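Local coordinates for periplasmic binding protein/LacI transcriptional regulator (Shewanella sp. ANA-3, PDB 5OCP), which probably captures L-arabinofuranose, in its alpha and beta forms, in the periplasm and delivers it to an arabinose ABC transporter, at residues Ala202-Ala205 against Ile206-Ala209; Asn148-Ile151 against Ala152-Asn156; Gln278-Ala281 against Ala282-Glu286; Asp120-Gln123 against Gly124-Ile128. One frame throughout, in Å; residues are numbered along the deposited sequence.

Interaction 1 (Ala202-Ala205 against Ile206-Ala209); sequences AVQA and IKEA
Ile206 folds back over the preceding turn of its helix, its CG1 resting 3.2 Å from Ala202 O, while its backbone N donates to the same oxygen at 2.9 Å. That carbonyl is thus gripped by an N-H and brushed by the CH2 of the residue it serves, with CD1 following along. CG1 gets there because it stands beside the backbone N (chi1 -70°), which leaves CG2 opposite that nitrogen. One residue on, Lys207 N reaches Val203 O at 3.0 Å in a nearly straight bond (169°), and the extended lysine chain runs alongside Val203, both pointing the same way, with CE 4.1 Å from Val203 CG1. Glu208 repeats the pattern: its N bonds to Gln204 O and its CG lies 3.2 Å from that oxygen. Last comes Ala209 N to Ala205 O, the most bent of the four bonds at 138°, as the helix 196-208 gives out. Beyond this shell, Ile206 and Val203 face Ile219 of strand 218-221, and Ala202 and Ala205 lie against Met176 of helix 169-183, which places the turn within the beta-alpha-beta unit 190-193, 196-208, 218-221. Shortening Ile206 to an alanine is likely to open a gap against Ile219 and Pro213 and to strip Ala202 O of the CG1 and CD1 cover. The exposed flank is charged: Lys207 NZ pairs with Asp236 and Glu208 OE2 with Lys173. The chemistry is therefore divided, with apolar groups turned to the sheet and the neighbouring helix, and the charged ends paired with residues outside the two segments.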
# COMPACT_ATOMS: atom_id res chain seq x y z
N ALA A 202 -2.74 -2.97 -16.11
CA ALA A 202 -1.76 -3.47 -17.05
C ALA A 202 -2.24 -4.75 -17.77
O ALA A 202 -1.95 -4.93 -18.98
CB ALA A 202 -0.38 -3.70 -16.43
N VAL A 203 -2.94 -5.63 -17.07
CA VAL A 203 -3.44 -6.86 -17.59
C VAL A 203 -4.32 -6.51 -18.81
O VAL A 203 -4.17 -7.14 -19.83
CB VAL A 203 -4.27 -7.61 -16.59
CG1 VAL A 203 -5.14 -8.69 -17.27
CG2 VAL A 203 -3.35 -8.26 -15.53
N GLN A 204 -5.18 -5.54 -18.66
CA GLN A 204 -6.10 -5.18 -19.77
C GLN A 204 -5.35 -4.56 -20.97
O GLN A 204 -5.60 -4.91 -22.12
CB GLN A 204 -7.22 -4.28 -19.25
CG GLN A 204 -8.14 -4.94 -18.20
CD GLN A 204 -8.74 -6.27 -18.68
OE1 GLN A 204 -9.32 -6.32 -19.78
NE2 GLN A 204 -8.54 -7.36 -17.91
N ALA A 205 -4.35 -3.74 -20.73
CA ALA A 205 -3.52 -3.21 -21.83
C ALA A 205 -2.81 -4.34 -22.59
O ALA A 205 -2.65 -4.32 -23.83
CB ALA A 205 -2.46 -2.23 -21.31
N ILE A 206 -2.29 -5.32 -21.84
CA ILE A 206 -1.55 -6.42 -22.43
C ILE A 206 -2.48 -7.23 -23.32
O ILE A 206 -2.06 -7.62 -24.42
CB ILE A 206 -0.90 -7.27 -21.33
CG1 ILE A 206 0.23 -6.41 -20.72
CG2 ILE A 206 -0.26 -8.52 -21.85
CD1 ILE A 206 0.83 -7.00 -19.40
N LYS A 207 -3.67 -7.55 -22.80
CA LYS A 207 -4.69 -8.26 -23.56
C LYS A 207 -5.03 -7.48 -24.81
O LYS A 207 -5.17 -8.11 -25.89
CB LYS A 207 -5.94 -8.52 -22.75
CG LYS A 207 -5.66 -9.65 -21.75
CD LYS A 207 -6.94 -9.93 -21.04
CE LYS A 207 -6.61 -11.13 -20.21
NZ LYS A 207 -7.72 -11.37 -19.29
N GLU A 208 -5.20 -6.19 -24.69
CA GLU A 208 -5.62 -5.39 -25.87
C GLU A 208 -4.52 -5.41 -26.90
O GLU A 208 -4.81 -5.27 -28.10
CB GLU A 208 -6.02 -3.99 -25.48
CG GLU A 208 -7.31 -3.98 -24.65
CD GLU A 208 -7.76 -2.59 -24.20
OE1 GLU A 208 -7.05 -1.58 -24.45
OE2 GLU A 208 -8.89 -2.52 -23.63
N ALA A 209 -3.26 -5.58 -26.49
CA ALA A 209 -2.16 -5.66 -27.43
C ALA A 209 -2.00 -7.06 -28.01
O ALA A 209 -1.08 -7.29 -28.76
CB ALA A 209 -0.87 -5.20 -26.75

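Interaction 2 (Asn148-Ile151 against Ala152-Asn156)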
# COMPACT_ATOMS: atom_id res chain seq x y z
N ASN A 148 15.13 -2.93 -6.59
CA ASN A 148 16.36 -2.50 -7.30
C ASN A 148 17.57 -3.17 -6.66
O ASN A 148 18.48 -3.63 -7.36
CB ASN A 148 16.44 -0.98 -7.37
CG ASN A 148 15.45 -0.38 -8.41
OD1 ASN A 148 14.91 -1.09 -9.21
ND2 ASN A 148 15.13 0.88 -8.30
N GLN A 149 17.59 -3.29 -5.34
CA GLN A 149 18.71 -3.84 -4.63
C GLN A 149 18.86 -5.33 -5.02
O GLN A 149 20.01 -5.82 -5.23
CB GLN A 149 18.51 -3.60 -3.13
CG GLN A 149 19.54 -4.08 -2.15
CD GLN A 149 19.13 -3.63 -0.74
OE1 GLN A 149 17.99 -3.16 -0.51
NE2 GLN A 149 20.07 -3.72 0.19
N VAL A 150 17.74 -6.05 -5.25
CA VAL A 150 17.82 -7.48 -5.60
C VAL A 150 18.25 -7.65 -7.01
O VAL A 150 19.18 -8.46 -7.27
CB VAL A 150 16.48 -8.19 -5.43
CG1 VAL A 150 16.48 -9.59 -6.07
CG2 VAL A 150 16.23 -8.26 -3.95
N ILE A 151 17.68 -6.85 -7.92
CA ILE A 151 17.97 -7.07 -9.31
C ILE A 151 19.37 -6.56 -9.70
O ILE A 151 19.91 -7.02 -10.74
CB ILE A 151 16.83 -6.66 -10.23
CG1 ILE A 151 16.82 -5.19 -10.39
CG2 ILE A 151 15.47 -7.30 -9.87
CD1 ILE A 151 17.31 -4.90 -11.78
N ALA A 152 19.97 -5.70 -8.87
CA ALA A 152 21.40 -5.27 -9.08
C ALA A 152 22.38 -6.44 -9.06
O ALA A 152 23.43 -6.32 -9.68
CB ALA A 152 21.81 -4.22 -8.06
N ASN A 153 22.03 -7.54 -8.40
CA ASN A 153 22.85 -8.79 -8.34
C ASN A 153 22.79 -9.66 -9.59
O ASN A 153 23.45 -10.70 -9.64
CB ASN A 153 22.37 -9.68 -7.19
CG ASN A 153 22.37 -8.96 -5.86
OD1 ASN A 153 21.40 -9.04 -5.08
ND2 ASN A 153 23.42 -8.27 -5.61
N TYR A 154 21.91 -9.33 -10.54
CA TYR A 154 21.61 -10.17 -11.66
C TYR A 154 21.92 -9.41 -12.93
O TYR A 154 21.15 -8.58 -13.32
CB TYR A 154 20.12 -10.56 -11.64
CG TYR A 154 19.81 -11.54 -10.52
CD1 TYR A 154 19.95 -12.92 -10.72
CD2 TYR A 154 19.45 -11.07 -9.24
CE1 TYR A 154 19.69 -13.81 -9.69
CE2 TYR A 154 19.24 -11.95 -8.19
CZ TYR A 154 19.34 -13.31 -8.42
OH TYR A 154 19.12 -14.19 -7.39
N PRO A 155 23.08 -9.66 -13.57
CA PRO A 155 23.45 -8.85 -14.75
C PRO A 155 22.47 -8.86 -15.95
O PRO A 155 22.43 -7.94 -16.74
CB PRO A 155 24.83 -9.47 -15.19
CG PRO A 155 24.90 -10.78 -14.52
CD PRO A 155 24.12 -10.65 -13.23
N ASN A 156 21.67 -9.90 -16.09
CA ASN A 156 20.74 -10.06 -17.21
C ASN A 156 19.26 -9.65 -16.90
O ASN A 156 18.31 -9.93 -17.68
CB ASN A 156 20.80 -11.46 -17.69
CG ASN A 156 22.17 -11.77 -18.30
OD1 ASN A 156 22.68 -11.04 -19.11
ND2 ASN A 156 22.68 -12.92 -17.99
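Three backbone hydrogen bonds join Asn148-Ile151 to the residues that follow, and together they describe how helix 138-151 ends, in a type I beta turn from Ile151 to Tyr154. Ala152 N still makes a helical i to i-4 bond, 3.0 Å to Asn148 O. The next two bonds reach back only three residues: Asn153 N to Val150 O at 3.2 Å, and Tyr154 N to Ile151 O at 3.1 Å, the latter closing the turn. In both, the donor stands well above the carbonyl plane, 50° and 59° out of it, so neither lies on a lone pair, as expected where the chain reaches back three residues instead of four. Around this framework the side chains pack locally. Ala152 CB sits 3.5 Å from Asn148 O. The Tyr154 ring is brought back beside the last helical turn by a chi1 of -71°, which sets CG next to its own backbone N, and its CE2 lies 4.2 Å from Val150 CG1. Farther out, Tyr154 and Ile151 both lean on Met119 of helix 107-121, Val150 touches Arg112 and Gln116 there, and the tyrosine hydroxyl is hydrogen-bonded to Gln116 NE2, fixing the far end of the ring. One edge of the ring meets the helix terminus: Val150 O lies in the ring plane, 3.3 Å from Tyr154 CD2.

Interaction 3 (Gln278-Ala281 against Ala282-Glu286)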
# COMPACT_ATOMS: atom_id res chain seq x y z
N GLN A 278 0.35 -18.12 -8.25
CA GLN A 278 -0.70 -18.98 -8.86
C GLN A 278 -0.79 -20.33 -8.17
O GLN A 278 -1.88 -20.89 -8.18
CB GLN A 278 -0.37 -19.21 -10.37
CG GLN A 278 -0.53 -17.94 -11.25
CD GLN A 278 -0.25 -18.17 -12.72
OE1 GLN A 278 0.03 -19.29 -13.13
NE2 GLN A 278 -0.35 -17.16 -13.52
N GLU A 279 0.30 -20.79 -7.58
CA GLU A 279 0.39 -22.15 -6.94
C GLU A 279 -0.67 -22.33 -5.87
O GLU A 279 -1.30 -23.40 -5.80
CB GLU A 279 1.78 -22.42 -6.39
CG GLU A 279 2.83 -22.31 -7.51
CD GLU A 279 4.11 -23.09 -7.28
OE1 GLU A 279 4.95 -23.11 -8.25
OE2 GLU A 279 4.24 -23.66 -6.17
N THR A 280 -0.97 -21.29 -5.11
CA THR A 280 -1.99 -21.41 -4.11
C THR A 280 -3.15 -20.54 -4.37
O THR A 280 -4.07 -20.46 -3.53
CB THR A 280 -1.47 -21.15 -2.69
OG1 THR A 280 -0.97 -19.81 -2.66
CG2 THR A 280 -0.45 -22.17 -2.27
N ALA A 281 -3.26 -19.97 -5.56
CA ALA A 281 -4.33 -19.00 -5.77
C ALA A 281 -5.77 -19.53 -5.69
O ALA A 281 -6.66 -18.81 -5.21
CB ALA A 281 -4.14 -18.24 -7.06
N ALA A 282 -6.04 -20.74 -6.25
CA ALA A 282 -7.36 -21.29 -6.14
C ALA A 282 -7.79 -21.45 -4.67
O ALA A 282 -8.90 -21.02 -4.29
CB ALA A 282 -7.49 -22.58 -6.96
N ALA A 283 -6.90 -22.00 -3.85
CA ALA A 283 -7.15 -22.25 -2.44
C ALA A 283 -7.30 -20.94 -1.66
O ALA A 283 -8.18 -20.75 -0.86
CB ALA A 283 -6.03 -23.10 -1.88
N GLU A 284 -6.45 -19.97 -2.00
CA GLU A 284 -6.45 -18.71 -1.26
C GLU A 284 -7.60 -17.83 -1.65
O GLU A 284 -8.19 -17.19 -0.78
CB GLU A 284 -5.14 -17.97 -1.43
CG GLU A 284 -3.91 -18.53 -0.71
CD GLU A 284 -3.94 -18.36 0.78
OE1 GLU A 284 -4.49 -17.33 1.25
OE2 GLU A 284 -3.41 -19.29 1.44
N TYR A 285 -7.97 -17.79 -2.92
CA TYR A 285 -9.10 -16.95 -3.37
C TYR A 285 -10.38 -17.38 -2.68
O TYR A 285 -11.11 -16.53 -2.21
CB TYR A 285 -9.27 -16.92 -4.88
CG TYR A 285 -10.42 -16.05 -5.28
CD1 TYR A 285 -10.38 -14.67 -5.05
CD2 TYR A 285 -11.55 -16.59 -5.87
CE1 TYR A 285 -11.43 -13.87 -5.35
CE2 TYR A 285 -12.62 -15.78 -6.22
CZ TYR A 285 -12.56 -14.42 -5.96
OH TYR A 285 -13.62 -13.59 -6.29
N GLU A 286 -10.51 -18.69 -2.46
CA GLU A 286 -11.64 -19.24 -1.74
C GLU A 286 -11.70 -18.58 -0.36
O GLU A 286 -12.71 -17.95 -0.02
CB GLU A 286 -11.50 -20.76 -1.59
CG GLU A 286 -12.08 -21.54 -2.76
CD GLU A 286 -13.31 -20.89 -3.35
OE1 GLU A 286 -13.24 -20.41 -4.50
OE2 GLU A 286 -14.36 -20.86 -2.66
O HOH W 1 -4.11 -22.46 -7.55
O HOH W 2 -1.12 -19.87 0.32
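Thr280 lies side by side with Glu284, one turn further along helix 278-296, its OG1 3.8 Å from Glu284 CG. The hydroxyl takes the position between its own backbone N and carbonyl carbon (chi1 61°), the glutamate chain bends at chi2 (-71°), and a water links the two polar ends. This water donates to Glu284 OE2 at 2.6 Å and is hydrogen-bonded to Thr280 OG1 at 3.0 Å. Glu284 N is hydrogen-bonded to Thr280 O at 2.9 Å, and Tyr285 N follows to Ala281 O at 2.8 Å. A second water bridges the first turn: it donates to Gln278 O and accepts from Ala282 N, 2.9 Å away, standing in for a direct bond. The carboxylate of Glu284 also has charged partners further on, Arg288 at OE1 and Lys287 at OE2. The buried Ala281 packs on Met232 and Ala233 of helix 226-234, with Glu284 on Phe229 and Tyr285 on Lys230, so that this first part of helix 278-296, directly after strand 275-277, packs against that helix.

Interaction 4 (Asp120-Gln123 against Gly124-Ile128); sequences DKTQ and GNCDI
Two successive residues with positive phi, Gln123 and Gly124, turn the chain sharply between Thr122 and Asn125 in a type I' beta turn. Asn125 N closes it on Thr122 O at 3.1 Å, approaching from above the carbonyl plane, 57° out of it. Glycine suits the second corner, since a beta carbon there would run into Gln123 O. The reversal folds Thr122 back onto Cys126. Thr122 OG1 lies 3.7 Å from Cys126 CB, and Thr122 CG2 4.0 Å from Cys126 SG, so the methyl packs beside the disulfide sulfur and the hydroxyl oxygen only touches the beta carbon. With chi1 at 64° the hydroxyl sits between backbone N and carbonyl carbon, and there it is hydrogen-bonded to Leu118 O of the preceding helical turn. The sulfur itself forms a disulfide with Cys189, a residue that Thr122 also touches; the threonine thus packs beside the cross-link and against Leu218 of strand 218-221. A glycine in place of Thr122 would probably open a gap next to the disulfide and leave Leu118 O without its hydroxyl partner. Backbone hydrogen bonds between Cys126 and both Asn156 and Lys158 join the chain to strand 157-164 and the residue before it, and Ile128 packs on Trp192 and Ile159. At the helix end Gly124 N reaches back to Met119 O, while Gln123 N makes a weak bond to Asp120 O at 3.4 Å. The pattern is a Schellman motif with Gln123 as its C-prime residue, ending helix 107-121 and leading, through the turn, into strand 126-132 of this periplasmic binding protein's mixed sheet.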
# COMPACT_ATOMS: atom_id res chain seq x y z
N ASP A 120 14.05 -15.68 -9.47
CA ASP A 120 14.03 -17.14 -9.39
C ASP A 120 13.21 -17.71 -10.54
O ASP A 120 13.65 -18.66 -11.21
CB ASP A 120 13.45 -17.61 -8.06
CG ASP A 120 14.29 -17.28 -6.87
OD1 ASP A 120 15.48 -16.90 -6.99
OD2 ASP A 120 13.69 -17.35 -5.74
N LYS A 121 12.09 -17.07 -10.87
CA LYS A 121 11.14 -17.49 -11.86
C LYS A 121 11.78 -17.44 -13.24
O LYS A 121 11.50 -18.31 -14.07
CB LYS A 121 9.93 -16.56 -11.86
CG LYS A 121 8.85 -16.85 -12.89
CD LYS A 121 8.15 -18.17 -12.77
CE LYS A 121 6.99 -18.26 -13.75
NZ LYS A 121 6.31 -19.56 -13.48
N THR A 122 12.59 -16.41 -13.48
CA THR A 122 13.13 -16.12 -14.80
C THR A 122 14.60 -16.51 -14.90
O THR A 122 15.24 -16.17 -15.91
CB THR A 122 12.97 -14.62 -15.10
OG1 THR A 122 13.75 -13.87 -14.16
CG2 THR A 122 11.58 -14.23 -14.99
N GLN A 123 15.13 -17.21 -13.88
CA GLN A 123 16.52 -17.50 -13.78
C GLN A 123 17.41 -16.26 -14.02
O GLN A 123 18.47 -16.36 -14.66
CB GLN A 123 16.85 -18.70 -14.72
CG GLN A 123 15.95 -19.91 -14.39
CD GLN A 123 16.22 -21.22 -15.14
OE1 GLN A 123 16.14 -22.31 -14.55
NE2 GLN A 123 16.42 -21.13 -16.43
N GLY A 124 17.01 -15.06 -13.56
CA GLY A 124 17.82 -13.89 -13.63
C GLY A 124 17.90 -13.22 -15.01
O GLY A 124 18.68 -12.32 -15.17
N ASN A 125 17.06 -13.65 -15.92
CA ASN A 125 17.05 -13.15 -17.33
C ASN A 125 15.73 -12.53 -17.63
O ASN A 125 14.74 -13.23 -17.94
CB ASN A 125 17.28 -14.35 -18.25
CG ASN A 125 18.74 -14.78 -18.27
OD1 ASN A 125 19.21 -15.57 -17.40
ND2 ASN A 125 19.49 -14.23 -19.22
N CYS A 126 15.66 -11.19 -17.55
CA CYS A 126 14.33 -10.54 -17.54
C CYS A 126 14.42 -9.05 -17.82
O CYS A 126 14.99 -8.28 -16.98
CB CYS A 126 13.65 -10.77 -16.15
SG CYS A 126 11.88 -10.41 -16.09
N ASP A 127 13.84 -8.61 -18.93
CA ASP A 127 13.61 -7.18 -19.11
C ASP A 127 12.28 -6.79 -18.51
O ASP A 127 11.23 -7.30 -18.90
CB ASP A 127 13.58 -6.79 -20.56
CG ASP A 127 15.00 -6.66 -21.19
OD1 ASP A 127 16.04 -6.75 -20.48
OD2 ASP A 127 15.04 -6.53 -22.44
N ILE A 128 12.32 -5.78 -17.68
CA ILE A 128 11.18 -5.47 -16.82
C ILE A 128 10.64 -4.07 -17.11
O ILE A 128 11.44 -3.12 -17.21
CB ILE A 128 11.69 -5.46 -15.34
CG1 ILE A 128 12.26 -6.86 -14.95
CG2 ILE A 128 10.58 -5.03 -14.34
CD1 ILE A 128 13.27 -6.82 -13.87

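All four contacts are local, and together they mark helix ends or turns around the mixed sheet of the protein. Interactions 2 and 4 are the only pair that touch, their centres 10 Å apart: Asn156 O lies 2.9 Å from Cys126 N, a probable hydrogen bond near the starts of the neighbouring strands 126-132 and 157-164, and Tyr154 CD1 packs 3.7 Å from Gly124 CA. Interaction 3 comes within about 6 Å of interaction 4 at nearest atoms, and interaction 1 within about 10 Å of both. None of their residues belongs to the arabinofuranose pocket, although Ala139 and Arg143, on the helix that interaction 2 ends, and Asn195, just before the helix of interaction 1, do line it.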